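Local coordinates for thioredoxin domain-containing protein (Aeropyrum pernix, PDB 3HA9) that has a thioredoxin-like fold and probably acts as a thiol-disulfide oxidoreductase or antioxidant protein, although its precise function is not established, at residues A[17-30]-A[114-126]. Numbering follows the deposited sequence.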
loop_
_atom_site.group_PDB
_atom_site.type_symbol
_atom_site.label_atom_id
_atom_site.label_comp_id
_atom_site.label_asym_id
_atom_site.label_seq_id
_atom_site.Cartn_x
_atom_site.Cartn_y
_atom_site.Cartn_z
ATOM N N GLU A 17 -7.676 13.320 -11.040
ATOM C CA GLU A 17 -8.578 13.100 -9.908
ATOM C C GLU A 17 -8.294 11.740 -9.264
ATOM O O GLU A 17 -8.379 11.594 -8.043
ATOM C CB GLU A 17 -10.049 13.199 -10.345
ATOM C CG GLU A 17 -11.039 13.096 -9.196
ATOM C CD GLU A 17 -11.345 14.439 -8.529
ATOM O OE1 GLU A 17 -10.533 15.379 -8.650
ATOM O OE2 GLU A 17 -12.411 14.556 -7.891
ATOM N N ALA A 18 -7.946 10.763 -10.097
ATOM C CA ALA A 18 -7.732 9.359 -9.679
ATOM C C ALA A 18 -6.384 9.139 -9.009
ATOM O O ALA A 18 -6.158 8.102 -8.357
ATOM C CB ALA A 18 -7.877 8.417 -10.900
ATOM N N SER A 19 -5.494 10.120 -9.173
ATOM C CA SER A 19 -4.128 10.031 -8.675
ATOM C C SER A 19 -4.079 10.142 -7.150
ATOM O O SER A 19 -5.013 10.634 -6.509
ATOM C CB SER A 19 -3.245 11.108 -9.331
ATOM O OG SER A 19 -3.496 12.396 -8.782
ATOM N N PHE A 20 -2.989 9.665 -6.573
ATOM C CA PHE A 20 -2.831 9.711 -5.130
ATOM C C PHE A 20 -1.462 10.231 -4.720
ATOM O O PHE A 20 -0.544 10.316 -5.536
ATOM C CB PHE A 20 -3.072 8.328 -4.529
ATOM C CG PHE A 20 -2.068 7.290 -4.958
ATOM C CD1 PHE A 20 -0.993 6.964 -4.138
ATOM C CD2 PHE A 20 -2.207 6.628 -6.181
ATOM C CE1 PHE A 20 -0.062 5.998 -4.532
ATOM C CE2 PHE A 20 -1.280 5.668 -6.578
ATOM C CZ PHE A 20 -0.209 5.354 -5.751
ATOM N N SER A 21 -1.345 10.589 -3.446
ATOM C CA SER A 21 -0.052 10.896 -2.850
ATOM C C SER A 21 0.059 10.186 -1.498
ATOM O O SER A 21 -0.951 9.791 -0.905
ATOM C CB SER A 21 0.160 12.410 -2.738
ATOM O OG SER A 21 -0.141 12.883 -1.434
ATOM N N LEU A 22 1.290 9.984 -1.041
ATOM C CA LEU A 22 1.551 9.242 0.181
ATOM C C LEU A 22 2.433 10.095 1.080
ATOM O O LEU A 22 3.279 10.819 0.580
ATOM C CB LEU A 22 2.304 7.953 -0.152
ATOM C CG LEU A 22 1.773 7.070 -1.286
ATOM C CD1 LEU A 22 2.929 6.440 -2.048
ATOM C CD2 LEU A 22 0.867 6.014 -0.725
ATOM N N THR A 23 2.225 10.006 2.394
ATOM C CA THR A 23 3.096 10.656 3.383
ATOM C C THR A 23 3.974 9.595 4.034
ATOM O O THR A 23 3.450 8.699 4.713
ATOM C CB THR A 23 2.288 11.349 4.514
ATOM O OG1 THR A 23 1.485 10.381 5.210
ATOM C CG2 THR A 23 1.395 12.448 3.964
ATOM N N THR A 24 5.288 9.670 3.841
ATOM C CA THR A 24 6.170 8.667 4.453
ATOM C C THR A 24 6.233 8.833 5.971
ATOM O O THR A 24 5.829 9.871 6.504
ATOM C CB THR A 24 7.596 8.667 3.871
ATOM O OG1 THR A 24 8.311 9.827 4.326
ATOM C CG2 THR A 24 7.562 8.605 2.349
ATOM N N ILE A 25 6.742 7.812 6.654
ATOM C CA ILE A 25 6.790 7.777 8.126
ATOM C C ILE A 25 7.583 8.966 8.674
ATOM O O ILE A 25 7.370 9.411 9.815
ATOM C CB ILE A 25 7.357 6.419 8.628
ATOM C CG1 ILE A 25 7.180 6.272 10.152
ATOM C CG2 ILE A 25 8.812 6.179 8.120
ATOM C CD1 ILE A 25 7.626 4.939 10.713
ATOM N N ASP A 26 8.469 9.490 7.830
ATOM C CA ASP A 26 9.301 10.633 8.167
ATOM C C ASP A 26 8.657 11.973 7.800
ATOM O O ASP A 26 9.191 13.040 8.135
ATOM C CB ASP A 26 10.668 10.464 7.507
ATOM C CG ASP A 26 11.446 9.295 8.094
ATOM O OD1 ASP A 26 11.545 9.226 9.334
ATOM O OD2 ASP A 26 11.959 8.451 7.331
ATOM N N GLY A 27 7.508 11.908 7.129
ATOM C CA GLY A 27 6.715 13.095 6.810
ATOM C C GLY A 27 6.903 13.662 5.414
ATOM O O GLY A 27 6.404 14.745 5.125
ATOM N N GLU A 28 7.621 12.937 4.555
ATOM C CA GLU A 28 7.826 13.326 3.155
ATOM C C GLU A 28 6.641 12.905 2.278
ATOM O O GLU A 28 6.212 11.754 2.319
ATOM C CB GLU A 28 9.108 12.686 2.620
ATOM C CG GLU A 28 9.273 12.778 1.102
ATOM C CD GLU A 28 10.462 11.982 0.570
ATOM O OE1 GLU A 28 10.935 12.300 -0.547
ATOM O OE2 GLU A 28 10.925 11.045 1.256
ATOM N N VAL A 29 6.133 13.840 1.476
ATOM C CA VAL A 29 5.019 13.566 0.558
ATOM C C VAL A 29 5.568 13.063 -0.783
ATOM O O VAL A 29 6.366 13.744 -1.419
ATOM C CB VAL A 29 4.124 14.826 0.372
ATOM C CG1 VAL A 29 3.084 14.616 -0.736
ATOM C CG2 VAL A 29 3.444 15.194 1.696
ATOM N N ILE A 30 5.165 11.860 -1.191
ATOM C CA ILE A 30 5.597 11.288 -2.472
ATOM C C ILE A 30 4.428 10.802 -3.330
ATOM O O ILE A 30 3.290 10.695 -2.856
ATOM C CB ILE A 30 6.605 10.116 -2.295
ATOM C CG1 ILE A 30 5.967 8.951 -1.507
ATOM C CG2 ILE A 30 7.908 10.610 -1.669
ATOM C CD1 ILE A 30 6.656 7.601 -1.712
ATOM N N ILE A 114 9.595 1.472 1.308
ATOM C CA ILE A 114 9.108 2.778 1.738
ATOM C C ILE A 114 8.080 2.524 2.842
ATOM O O ILE A 114 7.274 1.621 2.720
ATOM C CB ILE A 114 8.472 3.518 0.525
ATOM C CG1 ILE A 114 9.507 3.678 -0.604
ATOM C CG2 ILE A 114 7.859 4.875 0.929
ATOM C CD1 ILE A 114 8.919 4.206 -1.913
ATOM N N MET A 115 8.123 3.302 3.917
ATOM C CA MET A 115 7.167 3.149 5.020
ATOM C C MET A 115 6.266 4.396 5.073
ATOM O O MET A 115 6.734 5.536 5.027
ATOM C CB MET A 115 7.880 2.915 6.369
ATOM C CG MET A 115 8.484 1.476 6.587
ATOM S SD MET A 115 9.479 1.391 8.106
ATOM C CE MET A 115 11.027 2.077 7.583
ATOM N N VAL A 116 4.960 4.170 5.152
ATOM C CA VAL A 116 3.976 5.247 5.097
ATOM C C VAL A 116 2.985 4.997 6.217
ATOM O O VAL A 116 2.666 3.852 6.493
ATOM C CB VAL A 116 3.222 5.222 3.718
ATOM C CG1 VAL A 116 1.968 6.048 3.729
ATOM C CG2 VAL A 116 4.147 5.712 2.597
ATOM N N MET A 117 2.533 6.049 6.887
ATOM C CA MET A 117 1.415 5.899 7.819
ATOM C C MET A 117 0.230 6.663 7.232
ATOM O O MET A 117 0.399 7.791 6.720
ATOM C CB MET A 117 1.793 6.357 9.241
ATOM C CG MET A 117 2.951 5.557 9.916
ATOM S SD MET A 117 3.083 5.693 11.740
ATOM C CE MET A 117 2.036 4.303 12.207
ATOM N N ASP A 118 -0.944 6.032 7.223
ATOM C CA ASP A 118 -2.132 6.617 6.590
ATOM C C ASP A 118 -3.111 7.097 7.632
ATOM O O ASP A 118 -3.293 6.462 8.666
ATOM C CB ASP A 118 -2.812 5.565 5.709
ATOM C CG ASP A 118 -4.079 6.078 5.026
ATOM O OD1 ASP A 118 -4.036 7.148 4.403
ATOM O OD2 ASP A 118 -5.102 5.350 5.063
ATOM N N ASP A 119 -3.774 8.205 7.319
ATOM C CA ASP A 119 -4.785 8.780 8.195
ATOM C C ASP A 119 -6.207 8.315 7.849
ATOM O O ASP A 119 -7.173 8.897 8.337
ATOM C CB ASP A 119 -4.688 10.315 8.163
ATOM C CG ASP A 119 -5.016 10.908 6.791
ATOM O OD1 ASP A 119 -5.298 10.167 5.841
ATOM O OD2 ASP A 119 -4.985 12.149 6.663
ATOM N N GLY A 120 -6.336 7.275 7.026
ATOM C CA GLY A 120 -7.647 6.814 6.547
ATOM C C GLY A 120 -7.934 7.245 5.112
ATOM O O GLY A 120 -8.793 6.657 4.454
ATOM N N SER A 121 -7.226 8.283 4.629
ATOM C CA SER A 121 -7.361 8.746 3.224
ATOM C C SER A 121 -7.113 7.666 2.183
ATOM O O SER A 121 -7.864 7.542 1.201
ATOM C CB SER A 121 -6.383 9.909 2.922
ATOM O OG SER A 121 -6.699 11.033 3.716
ATOM N N LEU A 122 -6.046 6.898 2.382
ATOM C CA LEU A 122 -5.675 5.889 1.387
ATOM C C LEU A 122 -6.559 4.662 1.553
ATOM O O LEU A 122 -6.868 3.975 0.572
ATOM C CB LEU A 122 -4.195 5.522 1.480
ATOM C CG LEU A 122 -3.266 6.673 1.086
ATOM C CD1 LEU A 122 -1.850 6.370 1.594
ATOM C CD2 LEU A 122 -3.281 6.941 -0.437
ATOM N N VAL A 123 -6.969 4.402 2.797
ATOM C CA VAL A 123 -7.948 3.335 3.056
ATOM C C VAL A 123 -9.216 3.586 2.243
ATOM O O VAL A 123 -9.754 2.677 1.584
ATOM C CB VAL A 123 -8.239 3.204 4.563
ATOM C CG1 VAL A 123 -9.502 2.349 4.797
ATOM C CG2 VAL A 123 -7.044 2.568 5.251
ATOM N N GLU A 124 -9.691 4.823 2.266
ATOM C CA GLU A 124 -10.866 5.200 1.499
ATOM C C GLU A 124 -10.583 5.149 0.001
ATOM O O GLU A 124 -11.384 4.602 -0.773
ATOM C CB GLU A 124 -11.312 6.604 1.914
ATOM C CG GLU A 124 -12.527 7.143 1.140
ATOM C CD GLU A 124 -12.892 8.573 1.530
ATOM O OE1 GLU A 124 -12.599 8.983 2.673
ATOM O OE2 GLU A 124 -13.491 9.292 0.703
ATOM N N LYS A 125 -9.447 5.711 -0.409
ATOM C CA LYS A 125 -9.092 5.762 -1.838
ATOM C C LYS A 125 -9.082 4.374 -2.483
ATOM O O LYS A 125 -9.628 4.184 -3.566
ATOM C CB LYS A 125 -7.713 6.423 -2.022
ATOM C CG LYS A 125 -7.280 6.630 -3.493
ATOM C CD LYS A 125 -7.911 7.880 -4.069
ATOM C CE LYS A 125 -7.246 8.298 -5.386
ATOM N NZ LYS A 125 -7.743 9.644 -5.707
ATOM N N PHE A 126 -8.442 3.420 -1.822
ATOM C CA PHE A 126 -8.230 2.097 -2.400
ATOM C C PHE A 126 -9.223 1.044 -1.924
ATOM O O PHE A 126 -9.032 -0.151 -2.160
ATOM C CB PHE A 126 -6.780 1.664 -2.183
ATOM C CG PHE A 126 -5.828 2.423 -3.060
ATOM C CD1 PHE A 126 -5.686 2.075 -4.396
ATOM C CD2 PHE A 126 -5.139 3.521 -2.571
ATOM C CE1 PHE A 126 -4.844 2.802 -5.227
ATOM C CE2 PHE A 126 -4.282 4.235 -3.395
ATOM C CZ PHE A 126 -4.142 3.873 -4.713
HETATM O O HOH W 1 0.080 8.542 3.645
HETATM O O HOH W 2 1.252 10.111 8.217
#
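Ile25 N donates to Met115 O (2.8 Å, 147° at the hydrogen), reaching the oxygen from above the carbonyl plane. This bond belongs to a single backbone bridge, Thr24 with Val116, where the 22-30 hairpin meets strand 114-117, an outermost strand of the central sheet. Beside it, two waters fill in for direct pairing: one accepts from Thr23 N and donates to Met117 O; a second donates to the same carbonyl and, less certainly, links to Thr23 OG1 in one conformer.

Charge enters at the other end. Lys125, its chain turning at the second torsion, brings NZ to carbonyls at and just past the end of helix 3-18: Ser19 O at 3.0 Å, again from above the carbonyl plane, and, weakly, Glu17 O. The partly negative helix end would be expected to favour the ammonium there.

Apolar contacts run between these two places and on around the bridge. Phe126 drives its ring edge into one face of Phe20, a T-shaped pair with planes at 83° and CZ 3.7 Å from Phe20 CD2, off-centre toward the rim. Leu22 and Leu122 cross at about a right angle (Leu22 CD2 to Leu122 CD1, 3.6 Å), while Val116 CG2 lies against Leu22 CB. Further along, Ile30 CD1 and Ile114 CG2 meet tip to tip. With Ile25 CG1 anti to the backbone N (chi1 -170°) and near Met117 CG, CG2 is left between N and the carbonyl carbon, beside Met115 CB (3.8 Å); Phe101 of helix 98-108 touches Ile25 and Met115.

Within 114-126, Asp118 takes Leu122 N and Val123 N on separate carboxylate oxygens, holding the start of helix 121-125. The chemistry implies a mainly apolar seam with polar fastenings at both ends, joining the end of helix 3-18 and the 22-30 hairpin to edge strand 114-117 and helix 121-125 of the thioredoxin-like fold.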